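Local coordinates for protein eukaryotic translation initiation factor 4E type 5 (Leishmania major, PDB 7KCJ) that probably acts as a translation initiation factor that recognises the 7-methylguanosine cap of messenger RNA, as other eIF4E proteins do, at residues T163-V168 against I188-F193; E91-G96 against V135-R140; P106-A111 against A183-I188. One frame throughout, in Å; residues are numbered along the deposited sequence.

Interaction 1: T163-V168 against I188-F193; sequences TRSHAV and IAEASF
Glu190 reaches from the outermost strand 186-191 of the eIF4E-type antiparallel sheet to the first turn of helix 165-178, where it meets Ser165 and His166. Its side chain leaves the strand with CG beside the backbone N and opposite the carbonyl carbon (chi1 -60°). Beyond CG the chain runs extended and carries the carboxylate to the start of the helix. There OE1 lies nearest Ser165, and OE2 nearest the imidazole of His166. Ser165 OG is at hydrogen-bonding distance, 2.9 Å, from Glu190 OE1, though the proton of this hydroxyl may be given to another acceptor. The serine hydroxyl stands anti to its own backbone N (chi1 -165°), a torsion that places OG beside Glu190, 3.7 Å from Glu190 CG as well. OE2 sits at the edge of the His166 ring and near its plane, ring and carboxylate being inclined by 24°, yet Glu190 OE2 and His166 ND1 remain 4.0 Å apart, too far for a direct bond. A carboxylate at the amino end of a helix would probably be stabilised by the helix dipole. Ser165 is buried, its side chain also resting on Ser97 and Ile99 of strand 97-103, while His166 and Glu190 lie at the exposed border of the contact. Glu190 further touches Ala169, one turn along the helix, so that it spans the seam between helix and edge strand. The backbone N of His166 comes within 3.4 Å of Glu190 OE1, but the angle is too poor for a hydrogen bond.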
ATOM      1  N   THR A 163       9.593  -6.538  14.846  1.00 42.90           N
ATOM      2  CA  THR A 163       9.223  -7.615  15.757  1.00 43.42           C
ATOM      3  C   THR A 163       7.700  -7.892  15.764  1.00 44.10           C
ATOM      4  O   THR A 163       7.271  -8.873  16.367  1.00 44.18           O
ATOM      5  CB  THR A 163       9.777  -7.372  17.165  1.00 44.80           C
ATOM      6  OG1 THR A 163       9.127  -6.234  17.722  1.00 45.62           O
ATOM      7  CG2 THR A 163      11.288  -7.194  17.174  1.00 44.84           C
ATOM      8  N   ARG A 164       6.883  -7.038  15.116  1.00 43.87           N
ATOM      9  CA  ARG A 164       5.437  -7.264  15.008  1.00 44.32           C
ATOM     10  C   ARG A 164       5.040  -7.942  13.673  1.00 44.35           C
ATOM     11  O   ARG A 164       3.867  -8.242  13.467  1.00 44.20           O
ATOM     12  CB  ARG A 164       4.662  -5.939  15.163  1.00 46.16           C
ATOM     13  CG  ARG A 164       4.902  -5.219  16.493  1.00 50.22           C
ATOM     14  CD  ARG A 164       4.491  -6.053  17.697  1.00 54.46           C
ATOM     15  NE  ARG A 164       4.409  -5.256  18.924  0.70 59.00           N
ATOM     16  CZ  ARG A 164       5.205  -5.415  19.979  0.70 62.50           C
ATOM     17  NH1 ARG A 164       6.158  -6.342  19.968  0.70 62.12           N
ATOM     18  NH2 ARG A 164       5.053  -4.650  21.054  0.70 62.88           N
ATOM     19  N   SER A 165       6.013  -8.156  12.769  1.00 44.16           N
ATOM     20  CA  SER A 165       5.836  -8.711  11.437  1.00 44.36           C
ATOM     21  C   SER A 165       5.131 -10.068  11.406  1.00 44.97           C
ATOM     22  O   SER A 165       4.154 -10.216  10.675  1.00 45.01           O
ATOM     23  CB  SER A 165       7.185  -8.784  10.724  1.00 44.53           C
ATOM     24  OG  SER A 165       7.023  -8.990   9.333  1.00 45.52           O
ATOM     25  N   HIS A 166       5.615 -11.051  12.182  1.00 44.85           N
ATOM     26  CA  HIS A 166       5.004 -12.371  12.187  1.00 45.42           C
ATOM     27  C   HIS A 166       3.528 -12.332  12.613  1.00 44.50           C
ATOM     28  O   HIS A 166       2.703 -12.931  11.939  1.00 44.32           O
ATOM     29  CB  HIS A 166       5.819 -13.376  13.006  1.00 47.31           C
ATOM     30  CG  HIS A 166       5.284 -14.771  12.915  1.00 52.30           C
ATOM     31  ND1 HIS A 166       5.216 -15.441  11.699  1.00 55.09           N
ATOM     32  CD2 HIS A 166       4.798 -15.581  13.887  1.00 53.90           C
ATOM     33  CE1 HIS A 166       4.700 -16.632  11.973  1.00 55.65           C
ATOM     34  NE2 HIS A 166       4.439 -16.765  13.276  1.00 55.26           N
ATOM     35  N   ALA A 167       3.191 -11.597  13.673  1.00 43.58           N
ATOM     36  CA  ALA A 167       1.805 -11.498  14.121  1.00 43.39           C
ATOM     37  C   ALA A 167       0.896 -10.837  13.077  1.00 42.90           C
ATOM     38  O   ALA A 167      -0.217 -11.314  12.868  1.00 42.87           O
ATOM     39  CB  ALA A 167       1.724 -10.742  15.436  1.00 43.67           C
ATOM     40  N   VAL A 168       1.369  -9.765  12.410  1.00 41.84           N
ATOM     41  CA  VAL A 168       0.579  -9.075  11.403  1.00 41.48           C
ATOM     42  C   VAL A 168       0.404  -9.978  10.174  1.00 40.71           C
ATOM     43  O   VAL A 168      -0.709 -10.106   9.662  1.00 40.85           O
ATOM     44  CB  VAL A 168       1.242  -7.715  11.013  1.00 42.57           C
ATOM     45  CG1 VAL A 168       0.560  -7.093   9.801  1.00 43.22           C
ATOM     46  CG2 VAL A 168       1.234  -6.738  12.180  1.00 43.39           C
ATOM     47  N   ILE A 188       1.586 -13.979   0.520  1.00 34.00           N
ATOM     48  CA  ILE A 188       2.030 -13.057   1.539  1.00 35.39           C
ATOM     49  C   ILE A 188       3.477 -13.363   1.846  1.00 36.75           C
ATOM     50  O   ILE A 188       3.836 -14.521   2.065  1.00 37.09           O
ATOM     51  CB  ILE A 188       1.156 -13.154   2.816  1.00 36.51           C
ATOM     52  CG1 ILE A 188      -0.315 -12.880   2.492  1.00 37.96           C
ATOM     53  CG2 ILE A 188       1.670 -12.181   3.893  1.00 36.82           C
ATOM     54  CD1 ILE A 188      -1.252 -13.192   3.567  1.00 39.79           C
ATOM     55  N   ALA A 189       4.315 -12.331   1.860  1.00 37.61           N
ATOM     56  CA  ALA A 189       5.725 -12.507   2.152  1.00 39.21           C
ATOM     57  C   ALA A 189       6.215 -11.435   3.118  1.00 40.19           C
ATOM     58  O   ALA A 189       5.745 -10.303   3.076  1.00 40.64           O
ATOM     59  CB  ALA A 189       6.530 -12.451   0.865  1.00 39.45           C
ATOM     60  N   GLU A 190       7.145 -11.793   3.993  1.00 40.40           N
ATOM     61  CA  GLU A 190       7.771 -10.845   4.909  1.00 41.10           C
ATOM     62  C   GLU A 190       9.181 -10.616   4.400  1.00 42.13           C
ATOM     63  O   GLU A 190       9.873 -11.572   4.024  1.00 42.35           O
ATOM     64  CB  GLU A 190       7.838 -11.411   6.325  1.00 42.21           C
ATOM     65  CG  GLU A 190       6.479 -11.730   6.906  1.00 46.31           C
ATOM     66  CD  GLU A 190       6.585 -12.504   8.202  1.00 52.50           C
ATOM     67  OE1 GLU A 190       7.050 -11.917   9.207  1.00 53.21           O
ATOM     68  OE2 GLU A 190       6.231 -13.705   8.206  1.00 54.63           O
ATOM     69  N   ALA A 191       9.620  -9.367   4.386  1.00 42.54           N
ATOM     70  CA  ALA A 191      10.958  -9.040   3.900  1.00 43.54           C
ATOM     71  C   ALA A 191      11.512  -7.802   4.570  1.00 44.17           C
ATOM     72  O   ALA A 191      10.756  -6.960   5.055  1.00 44.18           O
ATOM     73  CB  ALA A 191      10.928  -8.840   2.381  1.00 43.79           C
ATOM     74  N   SER A 192      12.839  -7.674   4.576  1.00 44.82           N
ATOM     75  CA  SER A 192      13.478  -6.474   5.071  1.00 46.07           C
ATOM     76  C   SER A 192      13.308  -5.373   3.999  1.00 47.08           C
ATOM     77  O   SER A 192      12.888  -5.653   2.866  1.00 46.81           O
ATOM     78  CB  SER A 192      14.954  -6.741   5.364  1.00 48.06           C
ATOM     79  OG  SER A 192      15.710  -6.865   4.172  1.00 51.18           O
ATOM     80  N   PHE A 193      13.597  -4.123   4.357  1.00 47.95           N
ATOM     81  CA  PHE A 193      13.489  -3.018   3.406  1.00 49.73           C
ATOM     82  C   PHE A 193      14.460  -3.171   2.217  1.00 52.29           C
ATOM     83  O   PHE A 193      14.062  -2.884   1.084  1.00 53.01           O
ATOM     84  CB  PHE A 193      13.699  -1.678   4.114  1.00 49.28           C
ATOM     85  CG  PHE A 193      12.533  -1.277   4.980  1.00 49.12           C
ATOM     86  CD1 PHE A 193      11.235  -1.394   4.519  1.00 49.78           C
ATOM     87  CD2 PHE A 193      12.736  -0.790   6.245  1.00 49.11           C
ATOM     88  CE1 PHE A 193      10.171  -0.998   5.303  1.00 50.21           C
ATOM     89  CE2 PHE A 193      11.670  -0.400   7.026  1.00 49.66           C
ATOM     90  CZ  PHE A 193      10.397  -0.501   6.551  1.00 49.50           C
TER

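Interaction 2: E91-G96 against V135-R140; sequences EAYPNG and VCDVLR
Tyr93 projects from the loop between strands 77-82 and 97-103 and sets its phenol end against Asp137 and Val138 at the start of strand 136-143. The tight part is the tip of the ring. Tyr93 OH is 3.2 Å from Val138 CG2, a methyl that lies at the ring edge near its plane, and 3.6 Å from Asp137 CB. The valine presents CG2 because that branch is anti to its carbonyl carbon, while CG1 takes the place opposite the backbone N. One ring face is covered from within the loop by Ala92 CB, 4.0 Å above the ring centre, and Trp158, Ser160 and Phe193 also touch the tyrosine side chain. Contact with the aspartate head is looser: Asp137 OD2 stands obliquely 3.9 Å from Tyr93 CE1, with ring and carboxylate planes 32° apart. The other oxygen, OD1, is committed to a salt bridge with Arg82, which probably keeps the carboxylate turned in place. On the solvent side Pro94 and Asn95 form the exposed crest of a type I turn from Tyr93 to Gly96, closed by a weak backbone hydrogen bond. Asp137 and Val138 both pair with Trp158 on the adjacent strand, and Asp137 has a helix-like psi of -12°. These features are consistent with a classic beta bulge, which brings two successive side chains to the tyrosine. In eIF4E relatives the corresponding loop borders the concave, cap-binding side of the sheet, which is probably true here as well.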
ATOM      1  N   GLU A  91      14.302   4.816   5.312  1.00 47.79           N
ATOM      2  CA  GLU A  91      15.185   5.404   6.313  1.00 48.46           C
ATOM      3  C   GLU A  91      14.439   5.865   7.556  1.00 48.08           C
ATOM      4  O   GLU A  91      15.067   6.006   8.588  1.00 47.74           O
ATOM      5  CB  GLU A  91      15.910   6.595   5.665  1.00 51.80           C
ATOM      6  CG  GLU A  91      17.297   6.887   6.190  1.00 58.82           C
ATOM      7  CD  GLU A  91      17.991   8.032   5.471  1.00 68.16           C
ATOM      8  OE1 GLU A  91      17.616   8.323   4.310  1.00 68.57           O
ATOM      9  OE2 GLU A  91      18.916   8.633   6.065  1.00 71.95           O
ATOM     10  N   ALA A  92      13.122   6.112   7.469  1.00 48.23           N
ATOM     11  CA  ALA A  92      12.303   6.528   8.600  1.00 49.28           C
ATOM     12  C   ALA A  92      12.149   5.431   9.647  1.00 50.24           C
ATOM     13  O   ALA A  92      11.755   5.728  10.770  1.00 50.89           O
ATOM     14  CB  ALA A  92      10.931   6.949   8.113  1.00 49.81           C
ATOM     15  N   TYR A  93      12.419   4.163   9.286  1.00 50.39           N
ATOM     16  CA  TYR A  93      12.258   3.058  10.225  1.00 51.34           C
ATOM     17  C   TYR A  93      13.537   2.266  10.353  1.00 50.54           C
ATOM     18  O   TYR A  93      13.702   1.260   9.666  1.00 50.98           O
ATOM     19  CB  TYR A  93      11.098   2.117   9.823  1.00 52.49           C
ATOM     20  CG  TYR A  93       9.898   2.847   9.288  1.00 54.27           C
ATOM     21  CD1 TYR A  93       9.077   3.578  10.129  1.00 55.61           C
ATOM     22  CD2 TYR A  93       9.652   2.903   7.928  1.00 56.01           C
ATOM     23  CE1 TYR A  93       8.000   4.294   9.636  1.00 56.96           C
ATOM     24  CE2 TYR A  93       8.569   3.602   7.421  1.00 57.40           C
ATOM     25  CZ  TYR A  93       7.741   4.295   8.280  1.00 58.53           C
ATOM     26  OH  TYR A  93       6.709   5.045   7.780  1.00 60.72           O
ATOM     27  N   PRO A  94      14.450   2.682  11.233  1.00 48.80           N
ATOM     28  CA  PRO A  94      15.685   1.895  11.412  1.00 47.96           C
ATOM     29  C   PRO A  94      15.402   0.489  11.971  1.00 46.84           C
ATOM     30  O   PRO A  94      16.200  -0.423  11.782  1.00 47.07           O
ATOM     31  CB  PRO A  94      16.523   2.734  12.396  1.00 48.36           C
ATOM     32  CG  PRO A  94      15.771   4.025  12.585  1.00 49.15           C
ATOM     33  CD  PRO A  94      14.364   3.825  12.162  1.00 47.96           C
ATOM     34  N   ASN A  95      14.256   0.336  12.672  1.00 45.64           N
ATOM     35  CA  ASN A  95      13.799  -0.897  13.321  1.00 45.21           C
ATOM     36  C   ASN A  95      12.664  -1.606  12.561  1.00 43.14           C
ATOM     37  O   ASN A  95      12.096  -2.558  13.085  1.00 42.73           O
ATOM     38  CB  ASN A  95      13.248  -0.538  14.709  1.00 47.22           C
ATOM     39  CG  ASN A  95      14.206   0.270  15.550  1.00 51.74           C
ATOM     40  OD1 ASN A  95      13.868   1.341  16.089  1.00 52.82           O
ATOM     41  ND2 ASN A  95      15.426  -0.228  15.649  1.00 52.62           N
ATOM     42  N   GLY A  96      12.335  -1.139  11.367  1.00 41.79           N
ATOM     43  CA  GLY A  96      11.178  -1.632  10.647  1.00 41.12           C
ATOM     44  C   GLY A  96      11.428  -2.680   9.593  1.00 39.90           C
ATOM     45  O   GLY A  96      12.566  -3.077   9.336  1.00 40.00           O
ATOM     46  N   VAL A 135       1.288  -0.508  14.198  1.00 57.84           N
ATOM     47  CA  VAL A 135       2.642  -0.184  13.779  1.00 55.71           C
ATOM     48  C   VAL A 135       2.804  -0.062  12.220  1.00 52.54           C
ATOM     49  O   VAL A 135       3.876   0.311  11.737  1.00 52.42           O
ATOM     50  CB  VAL A 135       3.553  -1.244  14.457  1.00 56.85           C
ATOM     51  CG1 VAL A 135       4.320  -2.126  13.475  1.00 57.75           C
ATOM     52  CG2 VAL A 135       4.452  -0.626  15.518  1.00 57.15           C
ATOM     53  N   CYS A 136       1.725  -0.295  11.456  1.00 49.55           N
ATOM     54  CA  CYS A 136       1.742  -0.170  10.000  1.00 47.23           C
ATOM     55  C   CYS A 136       1.597   1.335   9.621  1.00 44.52           C
ATOM     56  O   CYS A 136       0.517   1.883   9.786  1.00 44.60           O
ATOM     57  CB  CYS A 136       0.635  -1.029   9.387  1.00 47.37           C
ATOM     58  SG  CYS A 136       0.695  -2.784   9.866  1.00 49.25           S
ATOM     59  N   ASP A 137       2.682   2.016   9.169  1.00 42.07           N
ATOM     60  CA  ASP A 137       2.610   3.460   8.880  1.00 40.19           C
ATOM     61  C   ASP A 137       2.625   3.884   7.430  1.00 37.48           C
ATOM     62  O   ASP A 137       2.414   5.065   7.172  1.00 38.04           O
ATOM     63  CB  ASP A 137       3.717   4.238   9.585  1.00 42.96           C
ATOM     64  CG  ASP A 137       3.646   4.147  11.078  1.00 50.79           C
ATOM     65  OD1 ASP A 137       2.524   4.208  11.620  1.00 52.01           O
ATOM     66  OD2 ASP A 137       4.708   3.994  11.709  1.00 55.00           O
ATOM     67  N   VAL A 138       2.934   2.996   6.497  1.00 34.79           N
ATOM     68  CA  VAL A 138       2.933   3.328   5.078  1.00 33.43           C
ATOM     69  C   VAL A 138       2.316   2.168   4.311  1.00 33.21           C
ATOM     70  O   VAL A 138       2.637   0.992   4.568  1.00 32.74           O
ATOM     71  CB  VAL A 138       4.326   3.699   4.482  1.00 33.57           C
ATOM     72  CG1 VAL A 138       4.239   3.910   2.975  1.00 33.74           C
ATOM     73  CG2 VAL A 138       4.922   4.941   5.138  1.00 34.17           C
ATOM     74  N   LEU A 139       1.472   2.491   3.345  1.00 32.77           N
ATOM     75  CA  LEU A 139       0.848   1.510   2.492  1.00 34.55           C
ATOM     76  C   LEU A 139       1.110   1.946   1.054  1.00 35.45           C
ATOM     77  O   LEU A 139       0.830   3.088   0.708  1.00 35.53           O
ATOM     78  CB  LEU A 139      -0.649   1.514   2.782  1.00 35.53           C
ATOM     79  CG  LEU A 139      -1.462   0.317   2.360  1.00 39.13           C
ATOM     80  CD1 LEU A 139      -0.980  -0.942   3.038  1.00 40.42           C
ATOM     81  CD2 LEU A 139      -2.905   0.548   2.762  1.00 40.54           C
ATOM     82  N   ARG A 140       1.689   1.061   0.229  1.00 35.74           N
ATOM     83  CA  ARG A 140       1.989   1.369  -1.161  1.00 36.06           C
ATOM     84  C   ARG A 140       1.283   0.356  -2.050  1.00 36.14           C
ATOM     85  O   ARG A 140       1.438  -0.837  -1.862  1.00 36.26           O
ATOM     86  CB  ARG A 140       3.501   1.357  -1.407  1.00 37.25           C
ATOM     87  CG  ARG A 140       4.303   2.017  -0.287  1.00 40.69           C
ATOM     88  CD  ARG A 140       5.430   2.856  -0.806  1.00 45.31           C
ATOM     89  NE  ARG A 140       6.509   2.038  -1.340  1.00 48.67           N
ATOM     90  CZ  ARG A 140       7.444   2.480  -2.176  1.00 53.52           C
ATOM     91  NH1 ARG A 140       7.423   3.738  -2.601  1.00 52.76           N
ATOM     92  NH2 ARG A 140       8.408   1.668  -2.592  1.00 55.72           N
TER

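Interaction 3: P106-A111 against A183-I188; sequences PPTTDA and ANSYNI
Thr108, the first residue of helix 108-121, packs against Ser185 and Tyr186 where the chain enters the edge strand 186-191 of the eIF4E-fold sheet. The threonine accounts for most of the buried surface and uses its two branches differently. Its hydroxyl is anti to the carbonyl carbon (chi1 -58°) and faces Ser185: Thr108 OG1 and Ser185 OG are 2.7 Å apart, at hydrogen-bonding distance, although which acceptor takes the threonine proton is left open. The firmer partner of Ser185 OG is the carbonyl of Ala182, in the turn that leads into the strand; Thr108 OG1 approaches it as well. To reach them Ser185 places OG between its backbone N and carbonyl carbon (chi1 69°), a position that also brings the oxygen to the edge of the Tyr186 ring, in its plane. The methyl branch of the threonine makes the apolar contact, Thr108 CG2 lying 3.7 Å from Tyr186 CB, beside the root of the tyrosine side chain. Ser185 O is a close neighbour of the same methyl, 3.5 Å from Thr108 CG2. Around this small cluster Met176 of helix 165-178, Leu181 of the following loop, and Leu103 of strand 97-103 touch both Thr108 and Tyr186, closing the corner where two helices meet the sheet. Before the helix the chain bends through the cis peptide between Pro106 and Pro107; the Pro107 carbonyl accepts the bond from Ala111 N in the first turn. On the aromatic ring itself the nearest approach of the threonine methyl is oblique, with Thr108 CG2 4.0 Å from Tyr186 CD1.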
ATOM      1  N   PRO A 106      -9.730 -11.204  -9.362  1.00 38.20           N
ATOM      2  CA  PRO A 106     -10.953 -11.113  -8.550  1.00 38.32           C
ATOM      3  C   PRO A 106     -11.477 -12.490  -8.172  1.00 38.22           C
ATOM      4  O   PRO A 106     -11.254 -13.466  -8.898  1.00 38.32           O
ATOM      5  CB  PRO A 106     -11.944 -10.412  -9.481  1.00 39.37           C
ATOM      6  CG  PRO A 106     -11.455 -10.715 -10.861  1.00 39.70           C
ATOM      7  CD  PRO A 106      -9.963 -10.740 -10.749  1.00 37.73           C
ATOM      8  N   PRO A 107     -12.210 -12.590  -7.046  1.00 37.46           N
ATOM      9  CA  PRO A 107     -12.531 -11.525  -6.078  1.00 36.70           C
ATOM     10  C   PRO A 107     -11.412 -11.209  -5.074  1.00 35.95           C
ATOM     11  O   PRO A 107     -11.559 -10.290  -4.281  1.00 36.71           O
ATOM     12  CB  PRO A 107     -13.777 -12.074  -5.381  1.00 37.28           C
ATOM     13  CG  PRO A 107     -13.590 -13.571  -5.400  1.00 37.68           C
ATOM     14  CD  PRO A 107     -12.773 -13.890  -6.636  1.00 36.67           C
ATOM     15  N   THR A 108     -10.298 -11.952  -5.119  1.00 34.78           N
ATOM     16  CA  THR A 108      -9.162 -11.767  -4.199  1.00 33.65           C
ATOM     17  C   THR A 108      -8.584 -10.347  -4.221  1.00 33.07           C
ATOM     18  O   THR A 108      -8.270  -9.796  -3.166  1.00 32.70           O
ATOM     19  CB  THR A 108      -8.100 -12.839  -4.463  1.00 33.62           C
ATOM     20  OG1 THR A 108      -8.689 -14.140  -4.311  1.00 33.90           O
ATOM     21  CG2 THR A 108      -6.898 -12.683  -3.568  1.00 34.06           C
ATOM     22  N   THR A 109      -8.442  -9.755  -5.391  1.00 32.96           N
ATOM     23  CA  THR A 109      -7.919  -8.397  -5.513  1.00 33.78           C
ATOM     24  C   THR A 109      -8.781  -7.391  -4.723  1.00 34.52           C
ATOM     25  O   THR A 109      -8.265  -6.646  -3.889  1.00 33.86           O
ATOM     26  CB  THR A 109      -7.839  -8.016  -6.995  1.00 35.51           C
ATOM     27  OG1 THR A 109      -9.078  -8.371  -7.627  1.00 36.60           O
ATOM     28  CG2 THR A 109      -6.689  -8.691  -7.702  1.00 35.85           C
ATOM     29  N   ASP A 110     -10.099  -7.479  -4.889  1.00 35.46           N
ATOM     30  CA  ASP A 110     -11.003  -6.558  -4.222  1.00 36.58           C
ATOM     31  C   ASP A 110     -11.053  -6.814  -2.726  1.00 36.66           C
ATOM     32  O   ASP A 110     -10.734  -5.907  -1.953  1.00 37.52           O
ATOM     33  CB  ASP A 110     -12.395  -6.606  -4.863  1.00 39.99           C
ATOM     34  CG  ASP A 110     -12.411  -6.073  -6.278  1.00 48.18           C
ATOM     35  OD1 ASP A 110     -11.949  -4.932  -6.486  1.00 49.66           O
ATOM     36  OD2 ASP A 110     -12.890  -6.793  -7.172  1.00 52.51           O
ATOM     37  N   ALA A 111     -11.378  -8.057  -2.317  1.00 35.47           N
ATOM     38  CA  ALA A 111     -11.480  -8.444  -0.919  1.00 35.36           C
ATOM     39  C   ALA A 111     -10.171  -8.279  -0.143  1.00 35.17           C
ATOM     40  O   ALA A 111     -10.180  -7.858   1.018  1.00 35.48           O
ATOM     41  CB  ALA A 111     -11.976  -9.883  -0.820  1.00 35.79           C
ATOM     42  N   ALA A 183      -6.190 -20.293  -2.617  1.00 31.61           N
ATOM     43  CA  ALA A 183      -4.750 -20.356  -2.308  1.00 31.68           C
ATOM     44  C   ALA A 183      -3.859 -19.964  -3.475  1.00 30.69           C
ATOM     45  O   ALA A 183      -2.815 -19.352  -3.261  1.00 30.88           O
ATOM     46  CB  ALA A 183      -4.364 -21.746  -1.815  1.00 31.64           C
ATOM     47  N   ASN A 184      -4.277 -20.268  -4.703  1.00 29.68           N
ATOM     48  CA  ASN A 184      -3.524 -19.909  -5.899  1.00 29.49           C
ATOM     49  C   ASN A 184      -3.704 -18.449  -6.329  1.00 29.54           C
ATOM     50  O   ASN A 184      -3.146 -18.070  -7.345  1.00 30.59           O
ATOM     51  CB  ASN A 184      -3.936 -20.833  -7.061  1.00 31.51           C
ATOM     52  CG  ASN A 184      -5.302 -20.580  -7.671  1.00 35.64           C
ATOM     53  OD1 ASN A 184      -6.042 -19.666  -7.291  1.00 36.81           O
ATOM     54  ND2 ASN A 184      -5.669 -21.401  -8.644  1.00 37.19           N
ATOM     55  N   SER A 185      -4.552 -17.670  -5.650  1.00 28.85           N
ATOM     56  CA  SER A 185      -4.892 -16.306  -6.064  1.00 29.73           C
ATOM     57  C   SER A 185      -4.135 -15.181  -5.346  1.00 30.20           C
ATOM     58  O   SER A 185      -4.349 -13.996  -5.650  1.00 30.69           O
ATOM     59  CB  SER A 185      -6.390 -16.086  -5.907  1.00 30.96           C
ATOM     60  OG  SER A 185      -6.738 -16.058  -4.535  1.00 31.91           O
ATOM     61  N   TYR A 186      -3.299 -15.532  -4.371  1.00 29.58           N
ATOM     62  CA  TYR A 186      -2.559 -14.532  -3.609  1.00 30.00           C
ATOM     63  C   TYR A 186      -1.363 -15.121  -2.882  1.00 30.51           C
ATOM     64  O   TYR A 186      -1.316 -16.315  -2.634  1.00 29.42           O
ATOM     65  CB  TYR A 186      -3.478 -13.815  -2.582  1.00 29.94           C
ATOM     66  CG  TYR A 186      -3.922 -14.691  -1.422  1.00 30.39           C
ATOM     67  CD1 TYR A 186      -5.038 -15.516  -1.531  1.00 30.43           C
ATOM     68  CD2 TYR A 186      -3.270 -14.650  -0.203  1.00 30.90           C
ATOM     69  CE1 TYR A 186      -5.442 -16.324  -0.488  1.00 31.08           C
ATOM     70  CE2 TYR A 186      -3.685 -15.444   0.861  1.00 31.65           C
ATOM     71  CZ  TYR A 186      -4.768 -16.280   0.709  1.00 32.27           C
ATOM     72  OH  TYR A 186      -5.223 -17.042   1.750  1.00 33.62           O
ATOM     73  N   ASN A 187      -0.438 -14.264  -2.447  1.00 31.80           N
ATOM     74  CA  ASN A 187       0.675 -14.689  -1.612  1.00 33.39           C
ATOM     75  C   ASN A 187       1.122 -13.577  -0.669  1.00 33.53           C
ATOM     76  O   ASN A 187       1.013 -12.381  -0.988  1.00 32.75           O
ATOM     77  CB  ASN A 187       1.838 -15.270  -2.408  1.00 35.83           C
ATOM     78  CG  ASN A 187       2.365 -14.334  -3.436  1.00 41.46           C
ATOM     79  OD1 ASN A 187       3.113 -13.389  -3.114  1.00 44.63           O
ATOM     80  ND2 ASN A 187       1.984 -14.574  -4.703  1.00 41.37           N
ATOM     81  N   ILE A 188       1.586 -13.979   0.520  1.00 34.00           N
ATOM     82  CA  ILE A 188       2.030 -13.057   1.539  1.00 35.39           C
ATOM     83  C   ILE A 188       3.477 -13.363   1.846  1.00 36.75           C
ATOM     84  O   ILE A 188       3.836 -14.521   2.065  1.00 37.09           O
ATOM     85  CB  ILE A 188       1.156 -13.154   2.816  1.00 36.51           C
ATOM     86  CG1 ILE A 188      -0.315 -12.880   2.492  1.00 37.96           C
ATOM     87  CG2 ILE A 188       1.670 -12.181   3.893  1.00 36.82           C
ATOM     88  CD1 ILE A 188      -1.252 -13.192   3.567  1.00 39.79           C
TER

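Interactions 1 and 3 lie on the two ends of edge strand 186-191, with centres about 18 Å apart, and share Ile188; they fasten it to the starts of helices 165-178 and 108-121. Interaction 2 belongs to the same sheet but joins a loop to strand 136-143. It lies about 11 Å from interaction 1, centre to centre, and touches it where Phe193 CE2 packs 3.4 Å from Gly96 C. Interactions 2 and 3 are about 24 Å apart between centres, on opposite sides of the chain's centre. Along the sequence interaction 2 closes before interaction 1 opens, whereas interaction 3 crosses both, joining mid-chain elements to the last strand of the sheet.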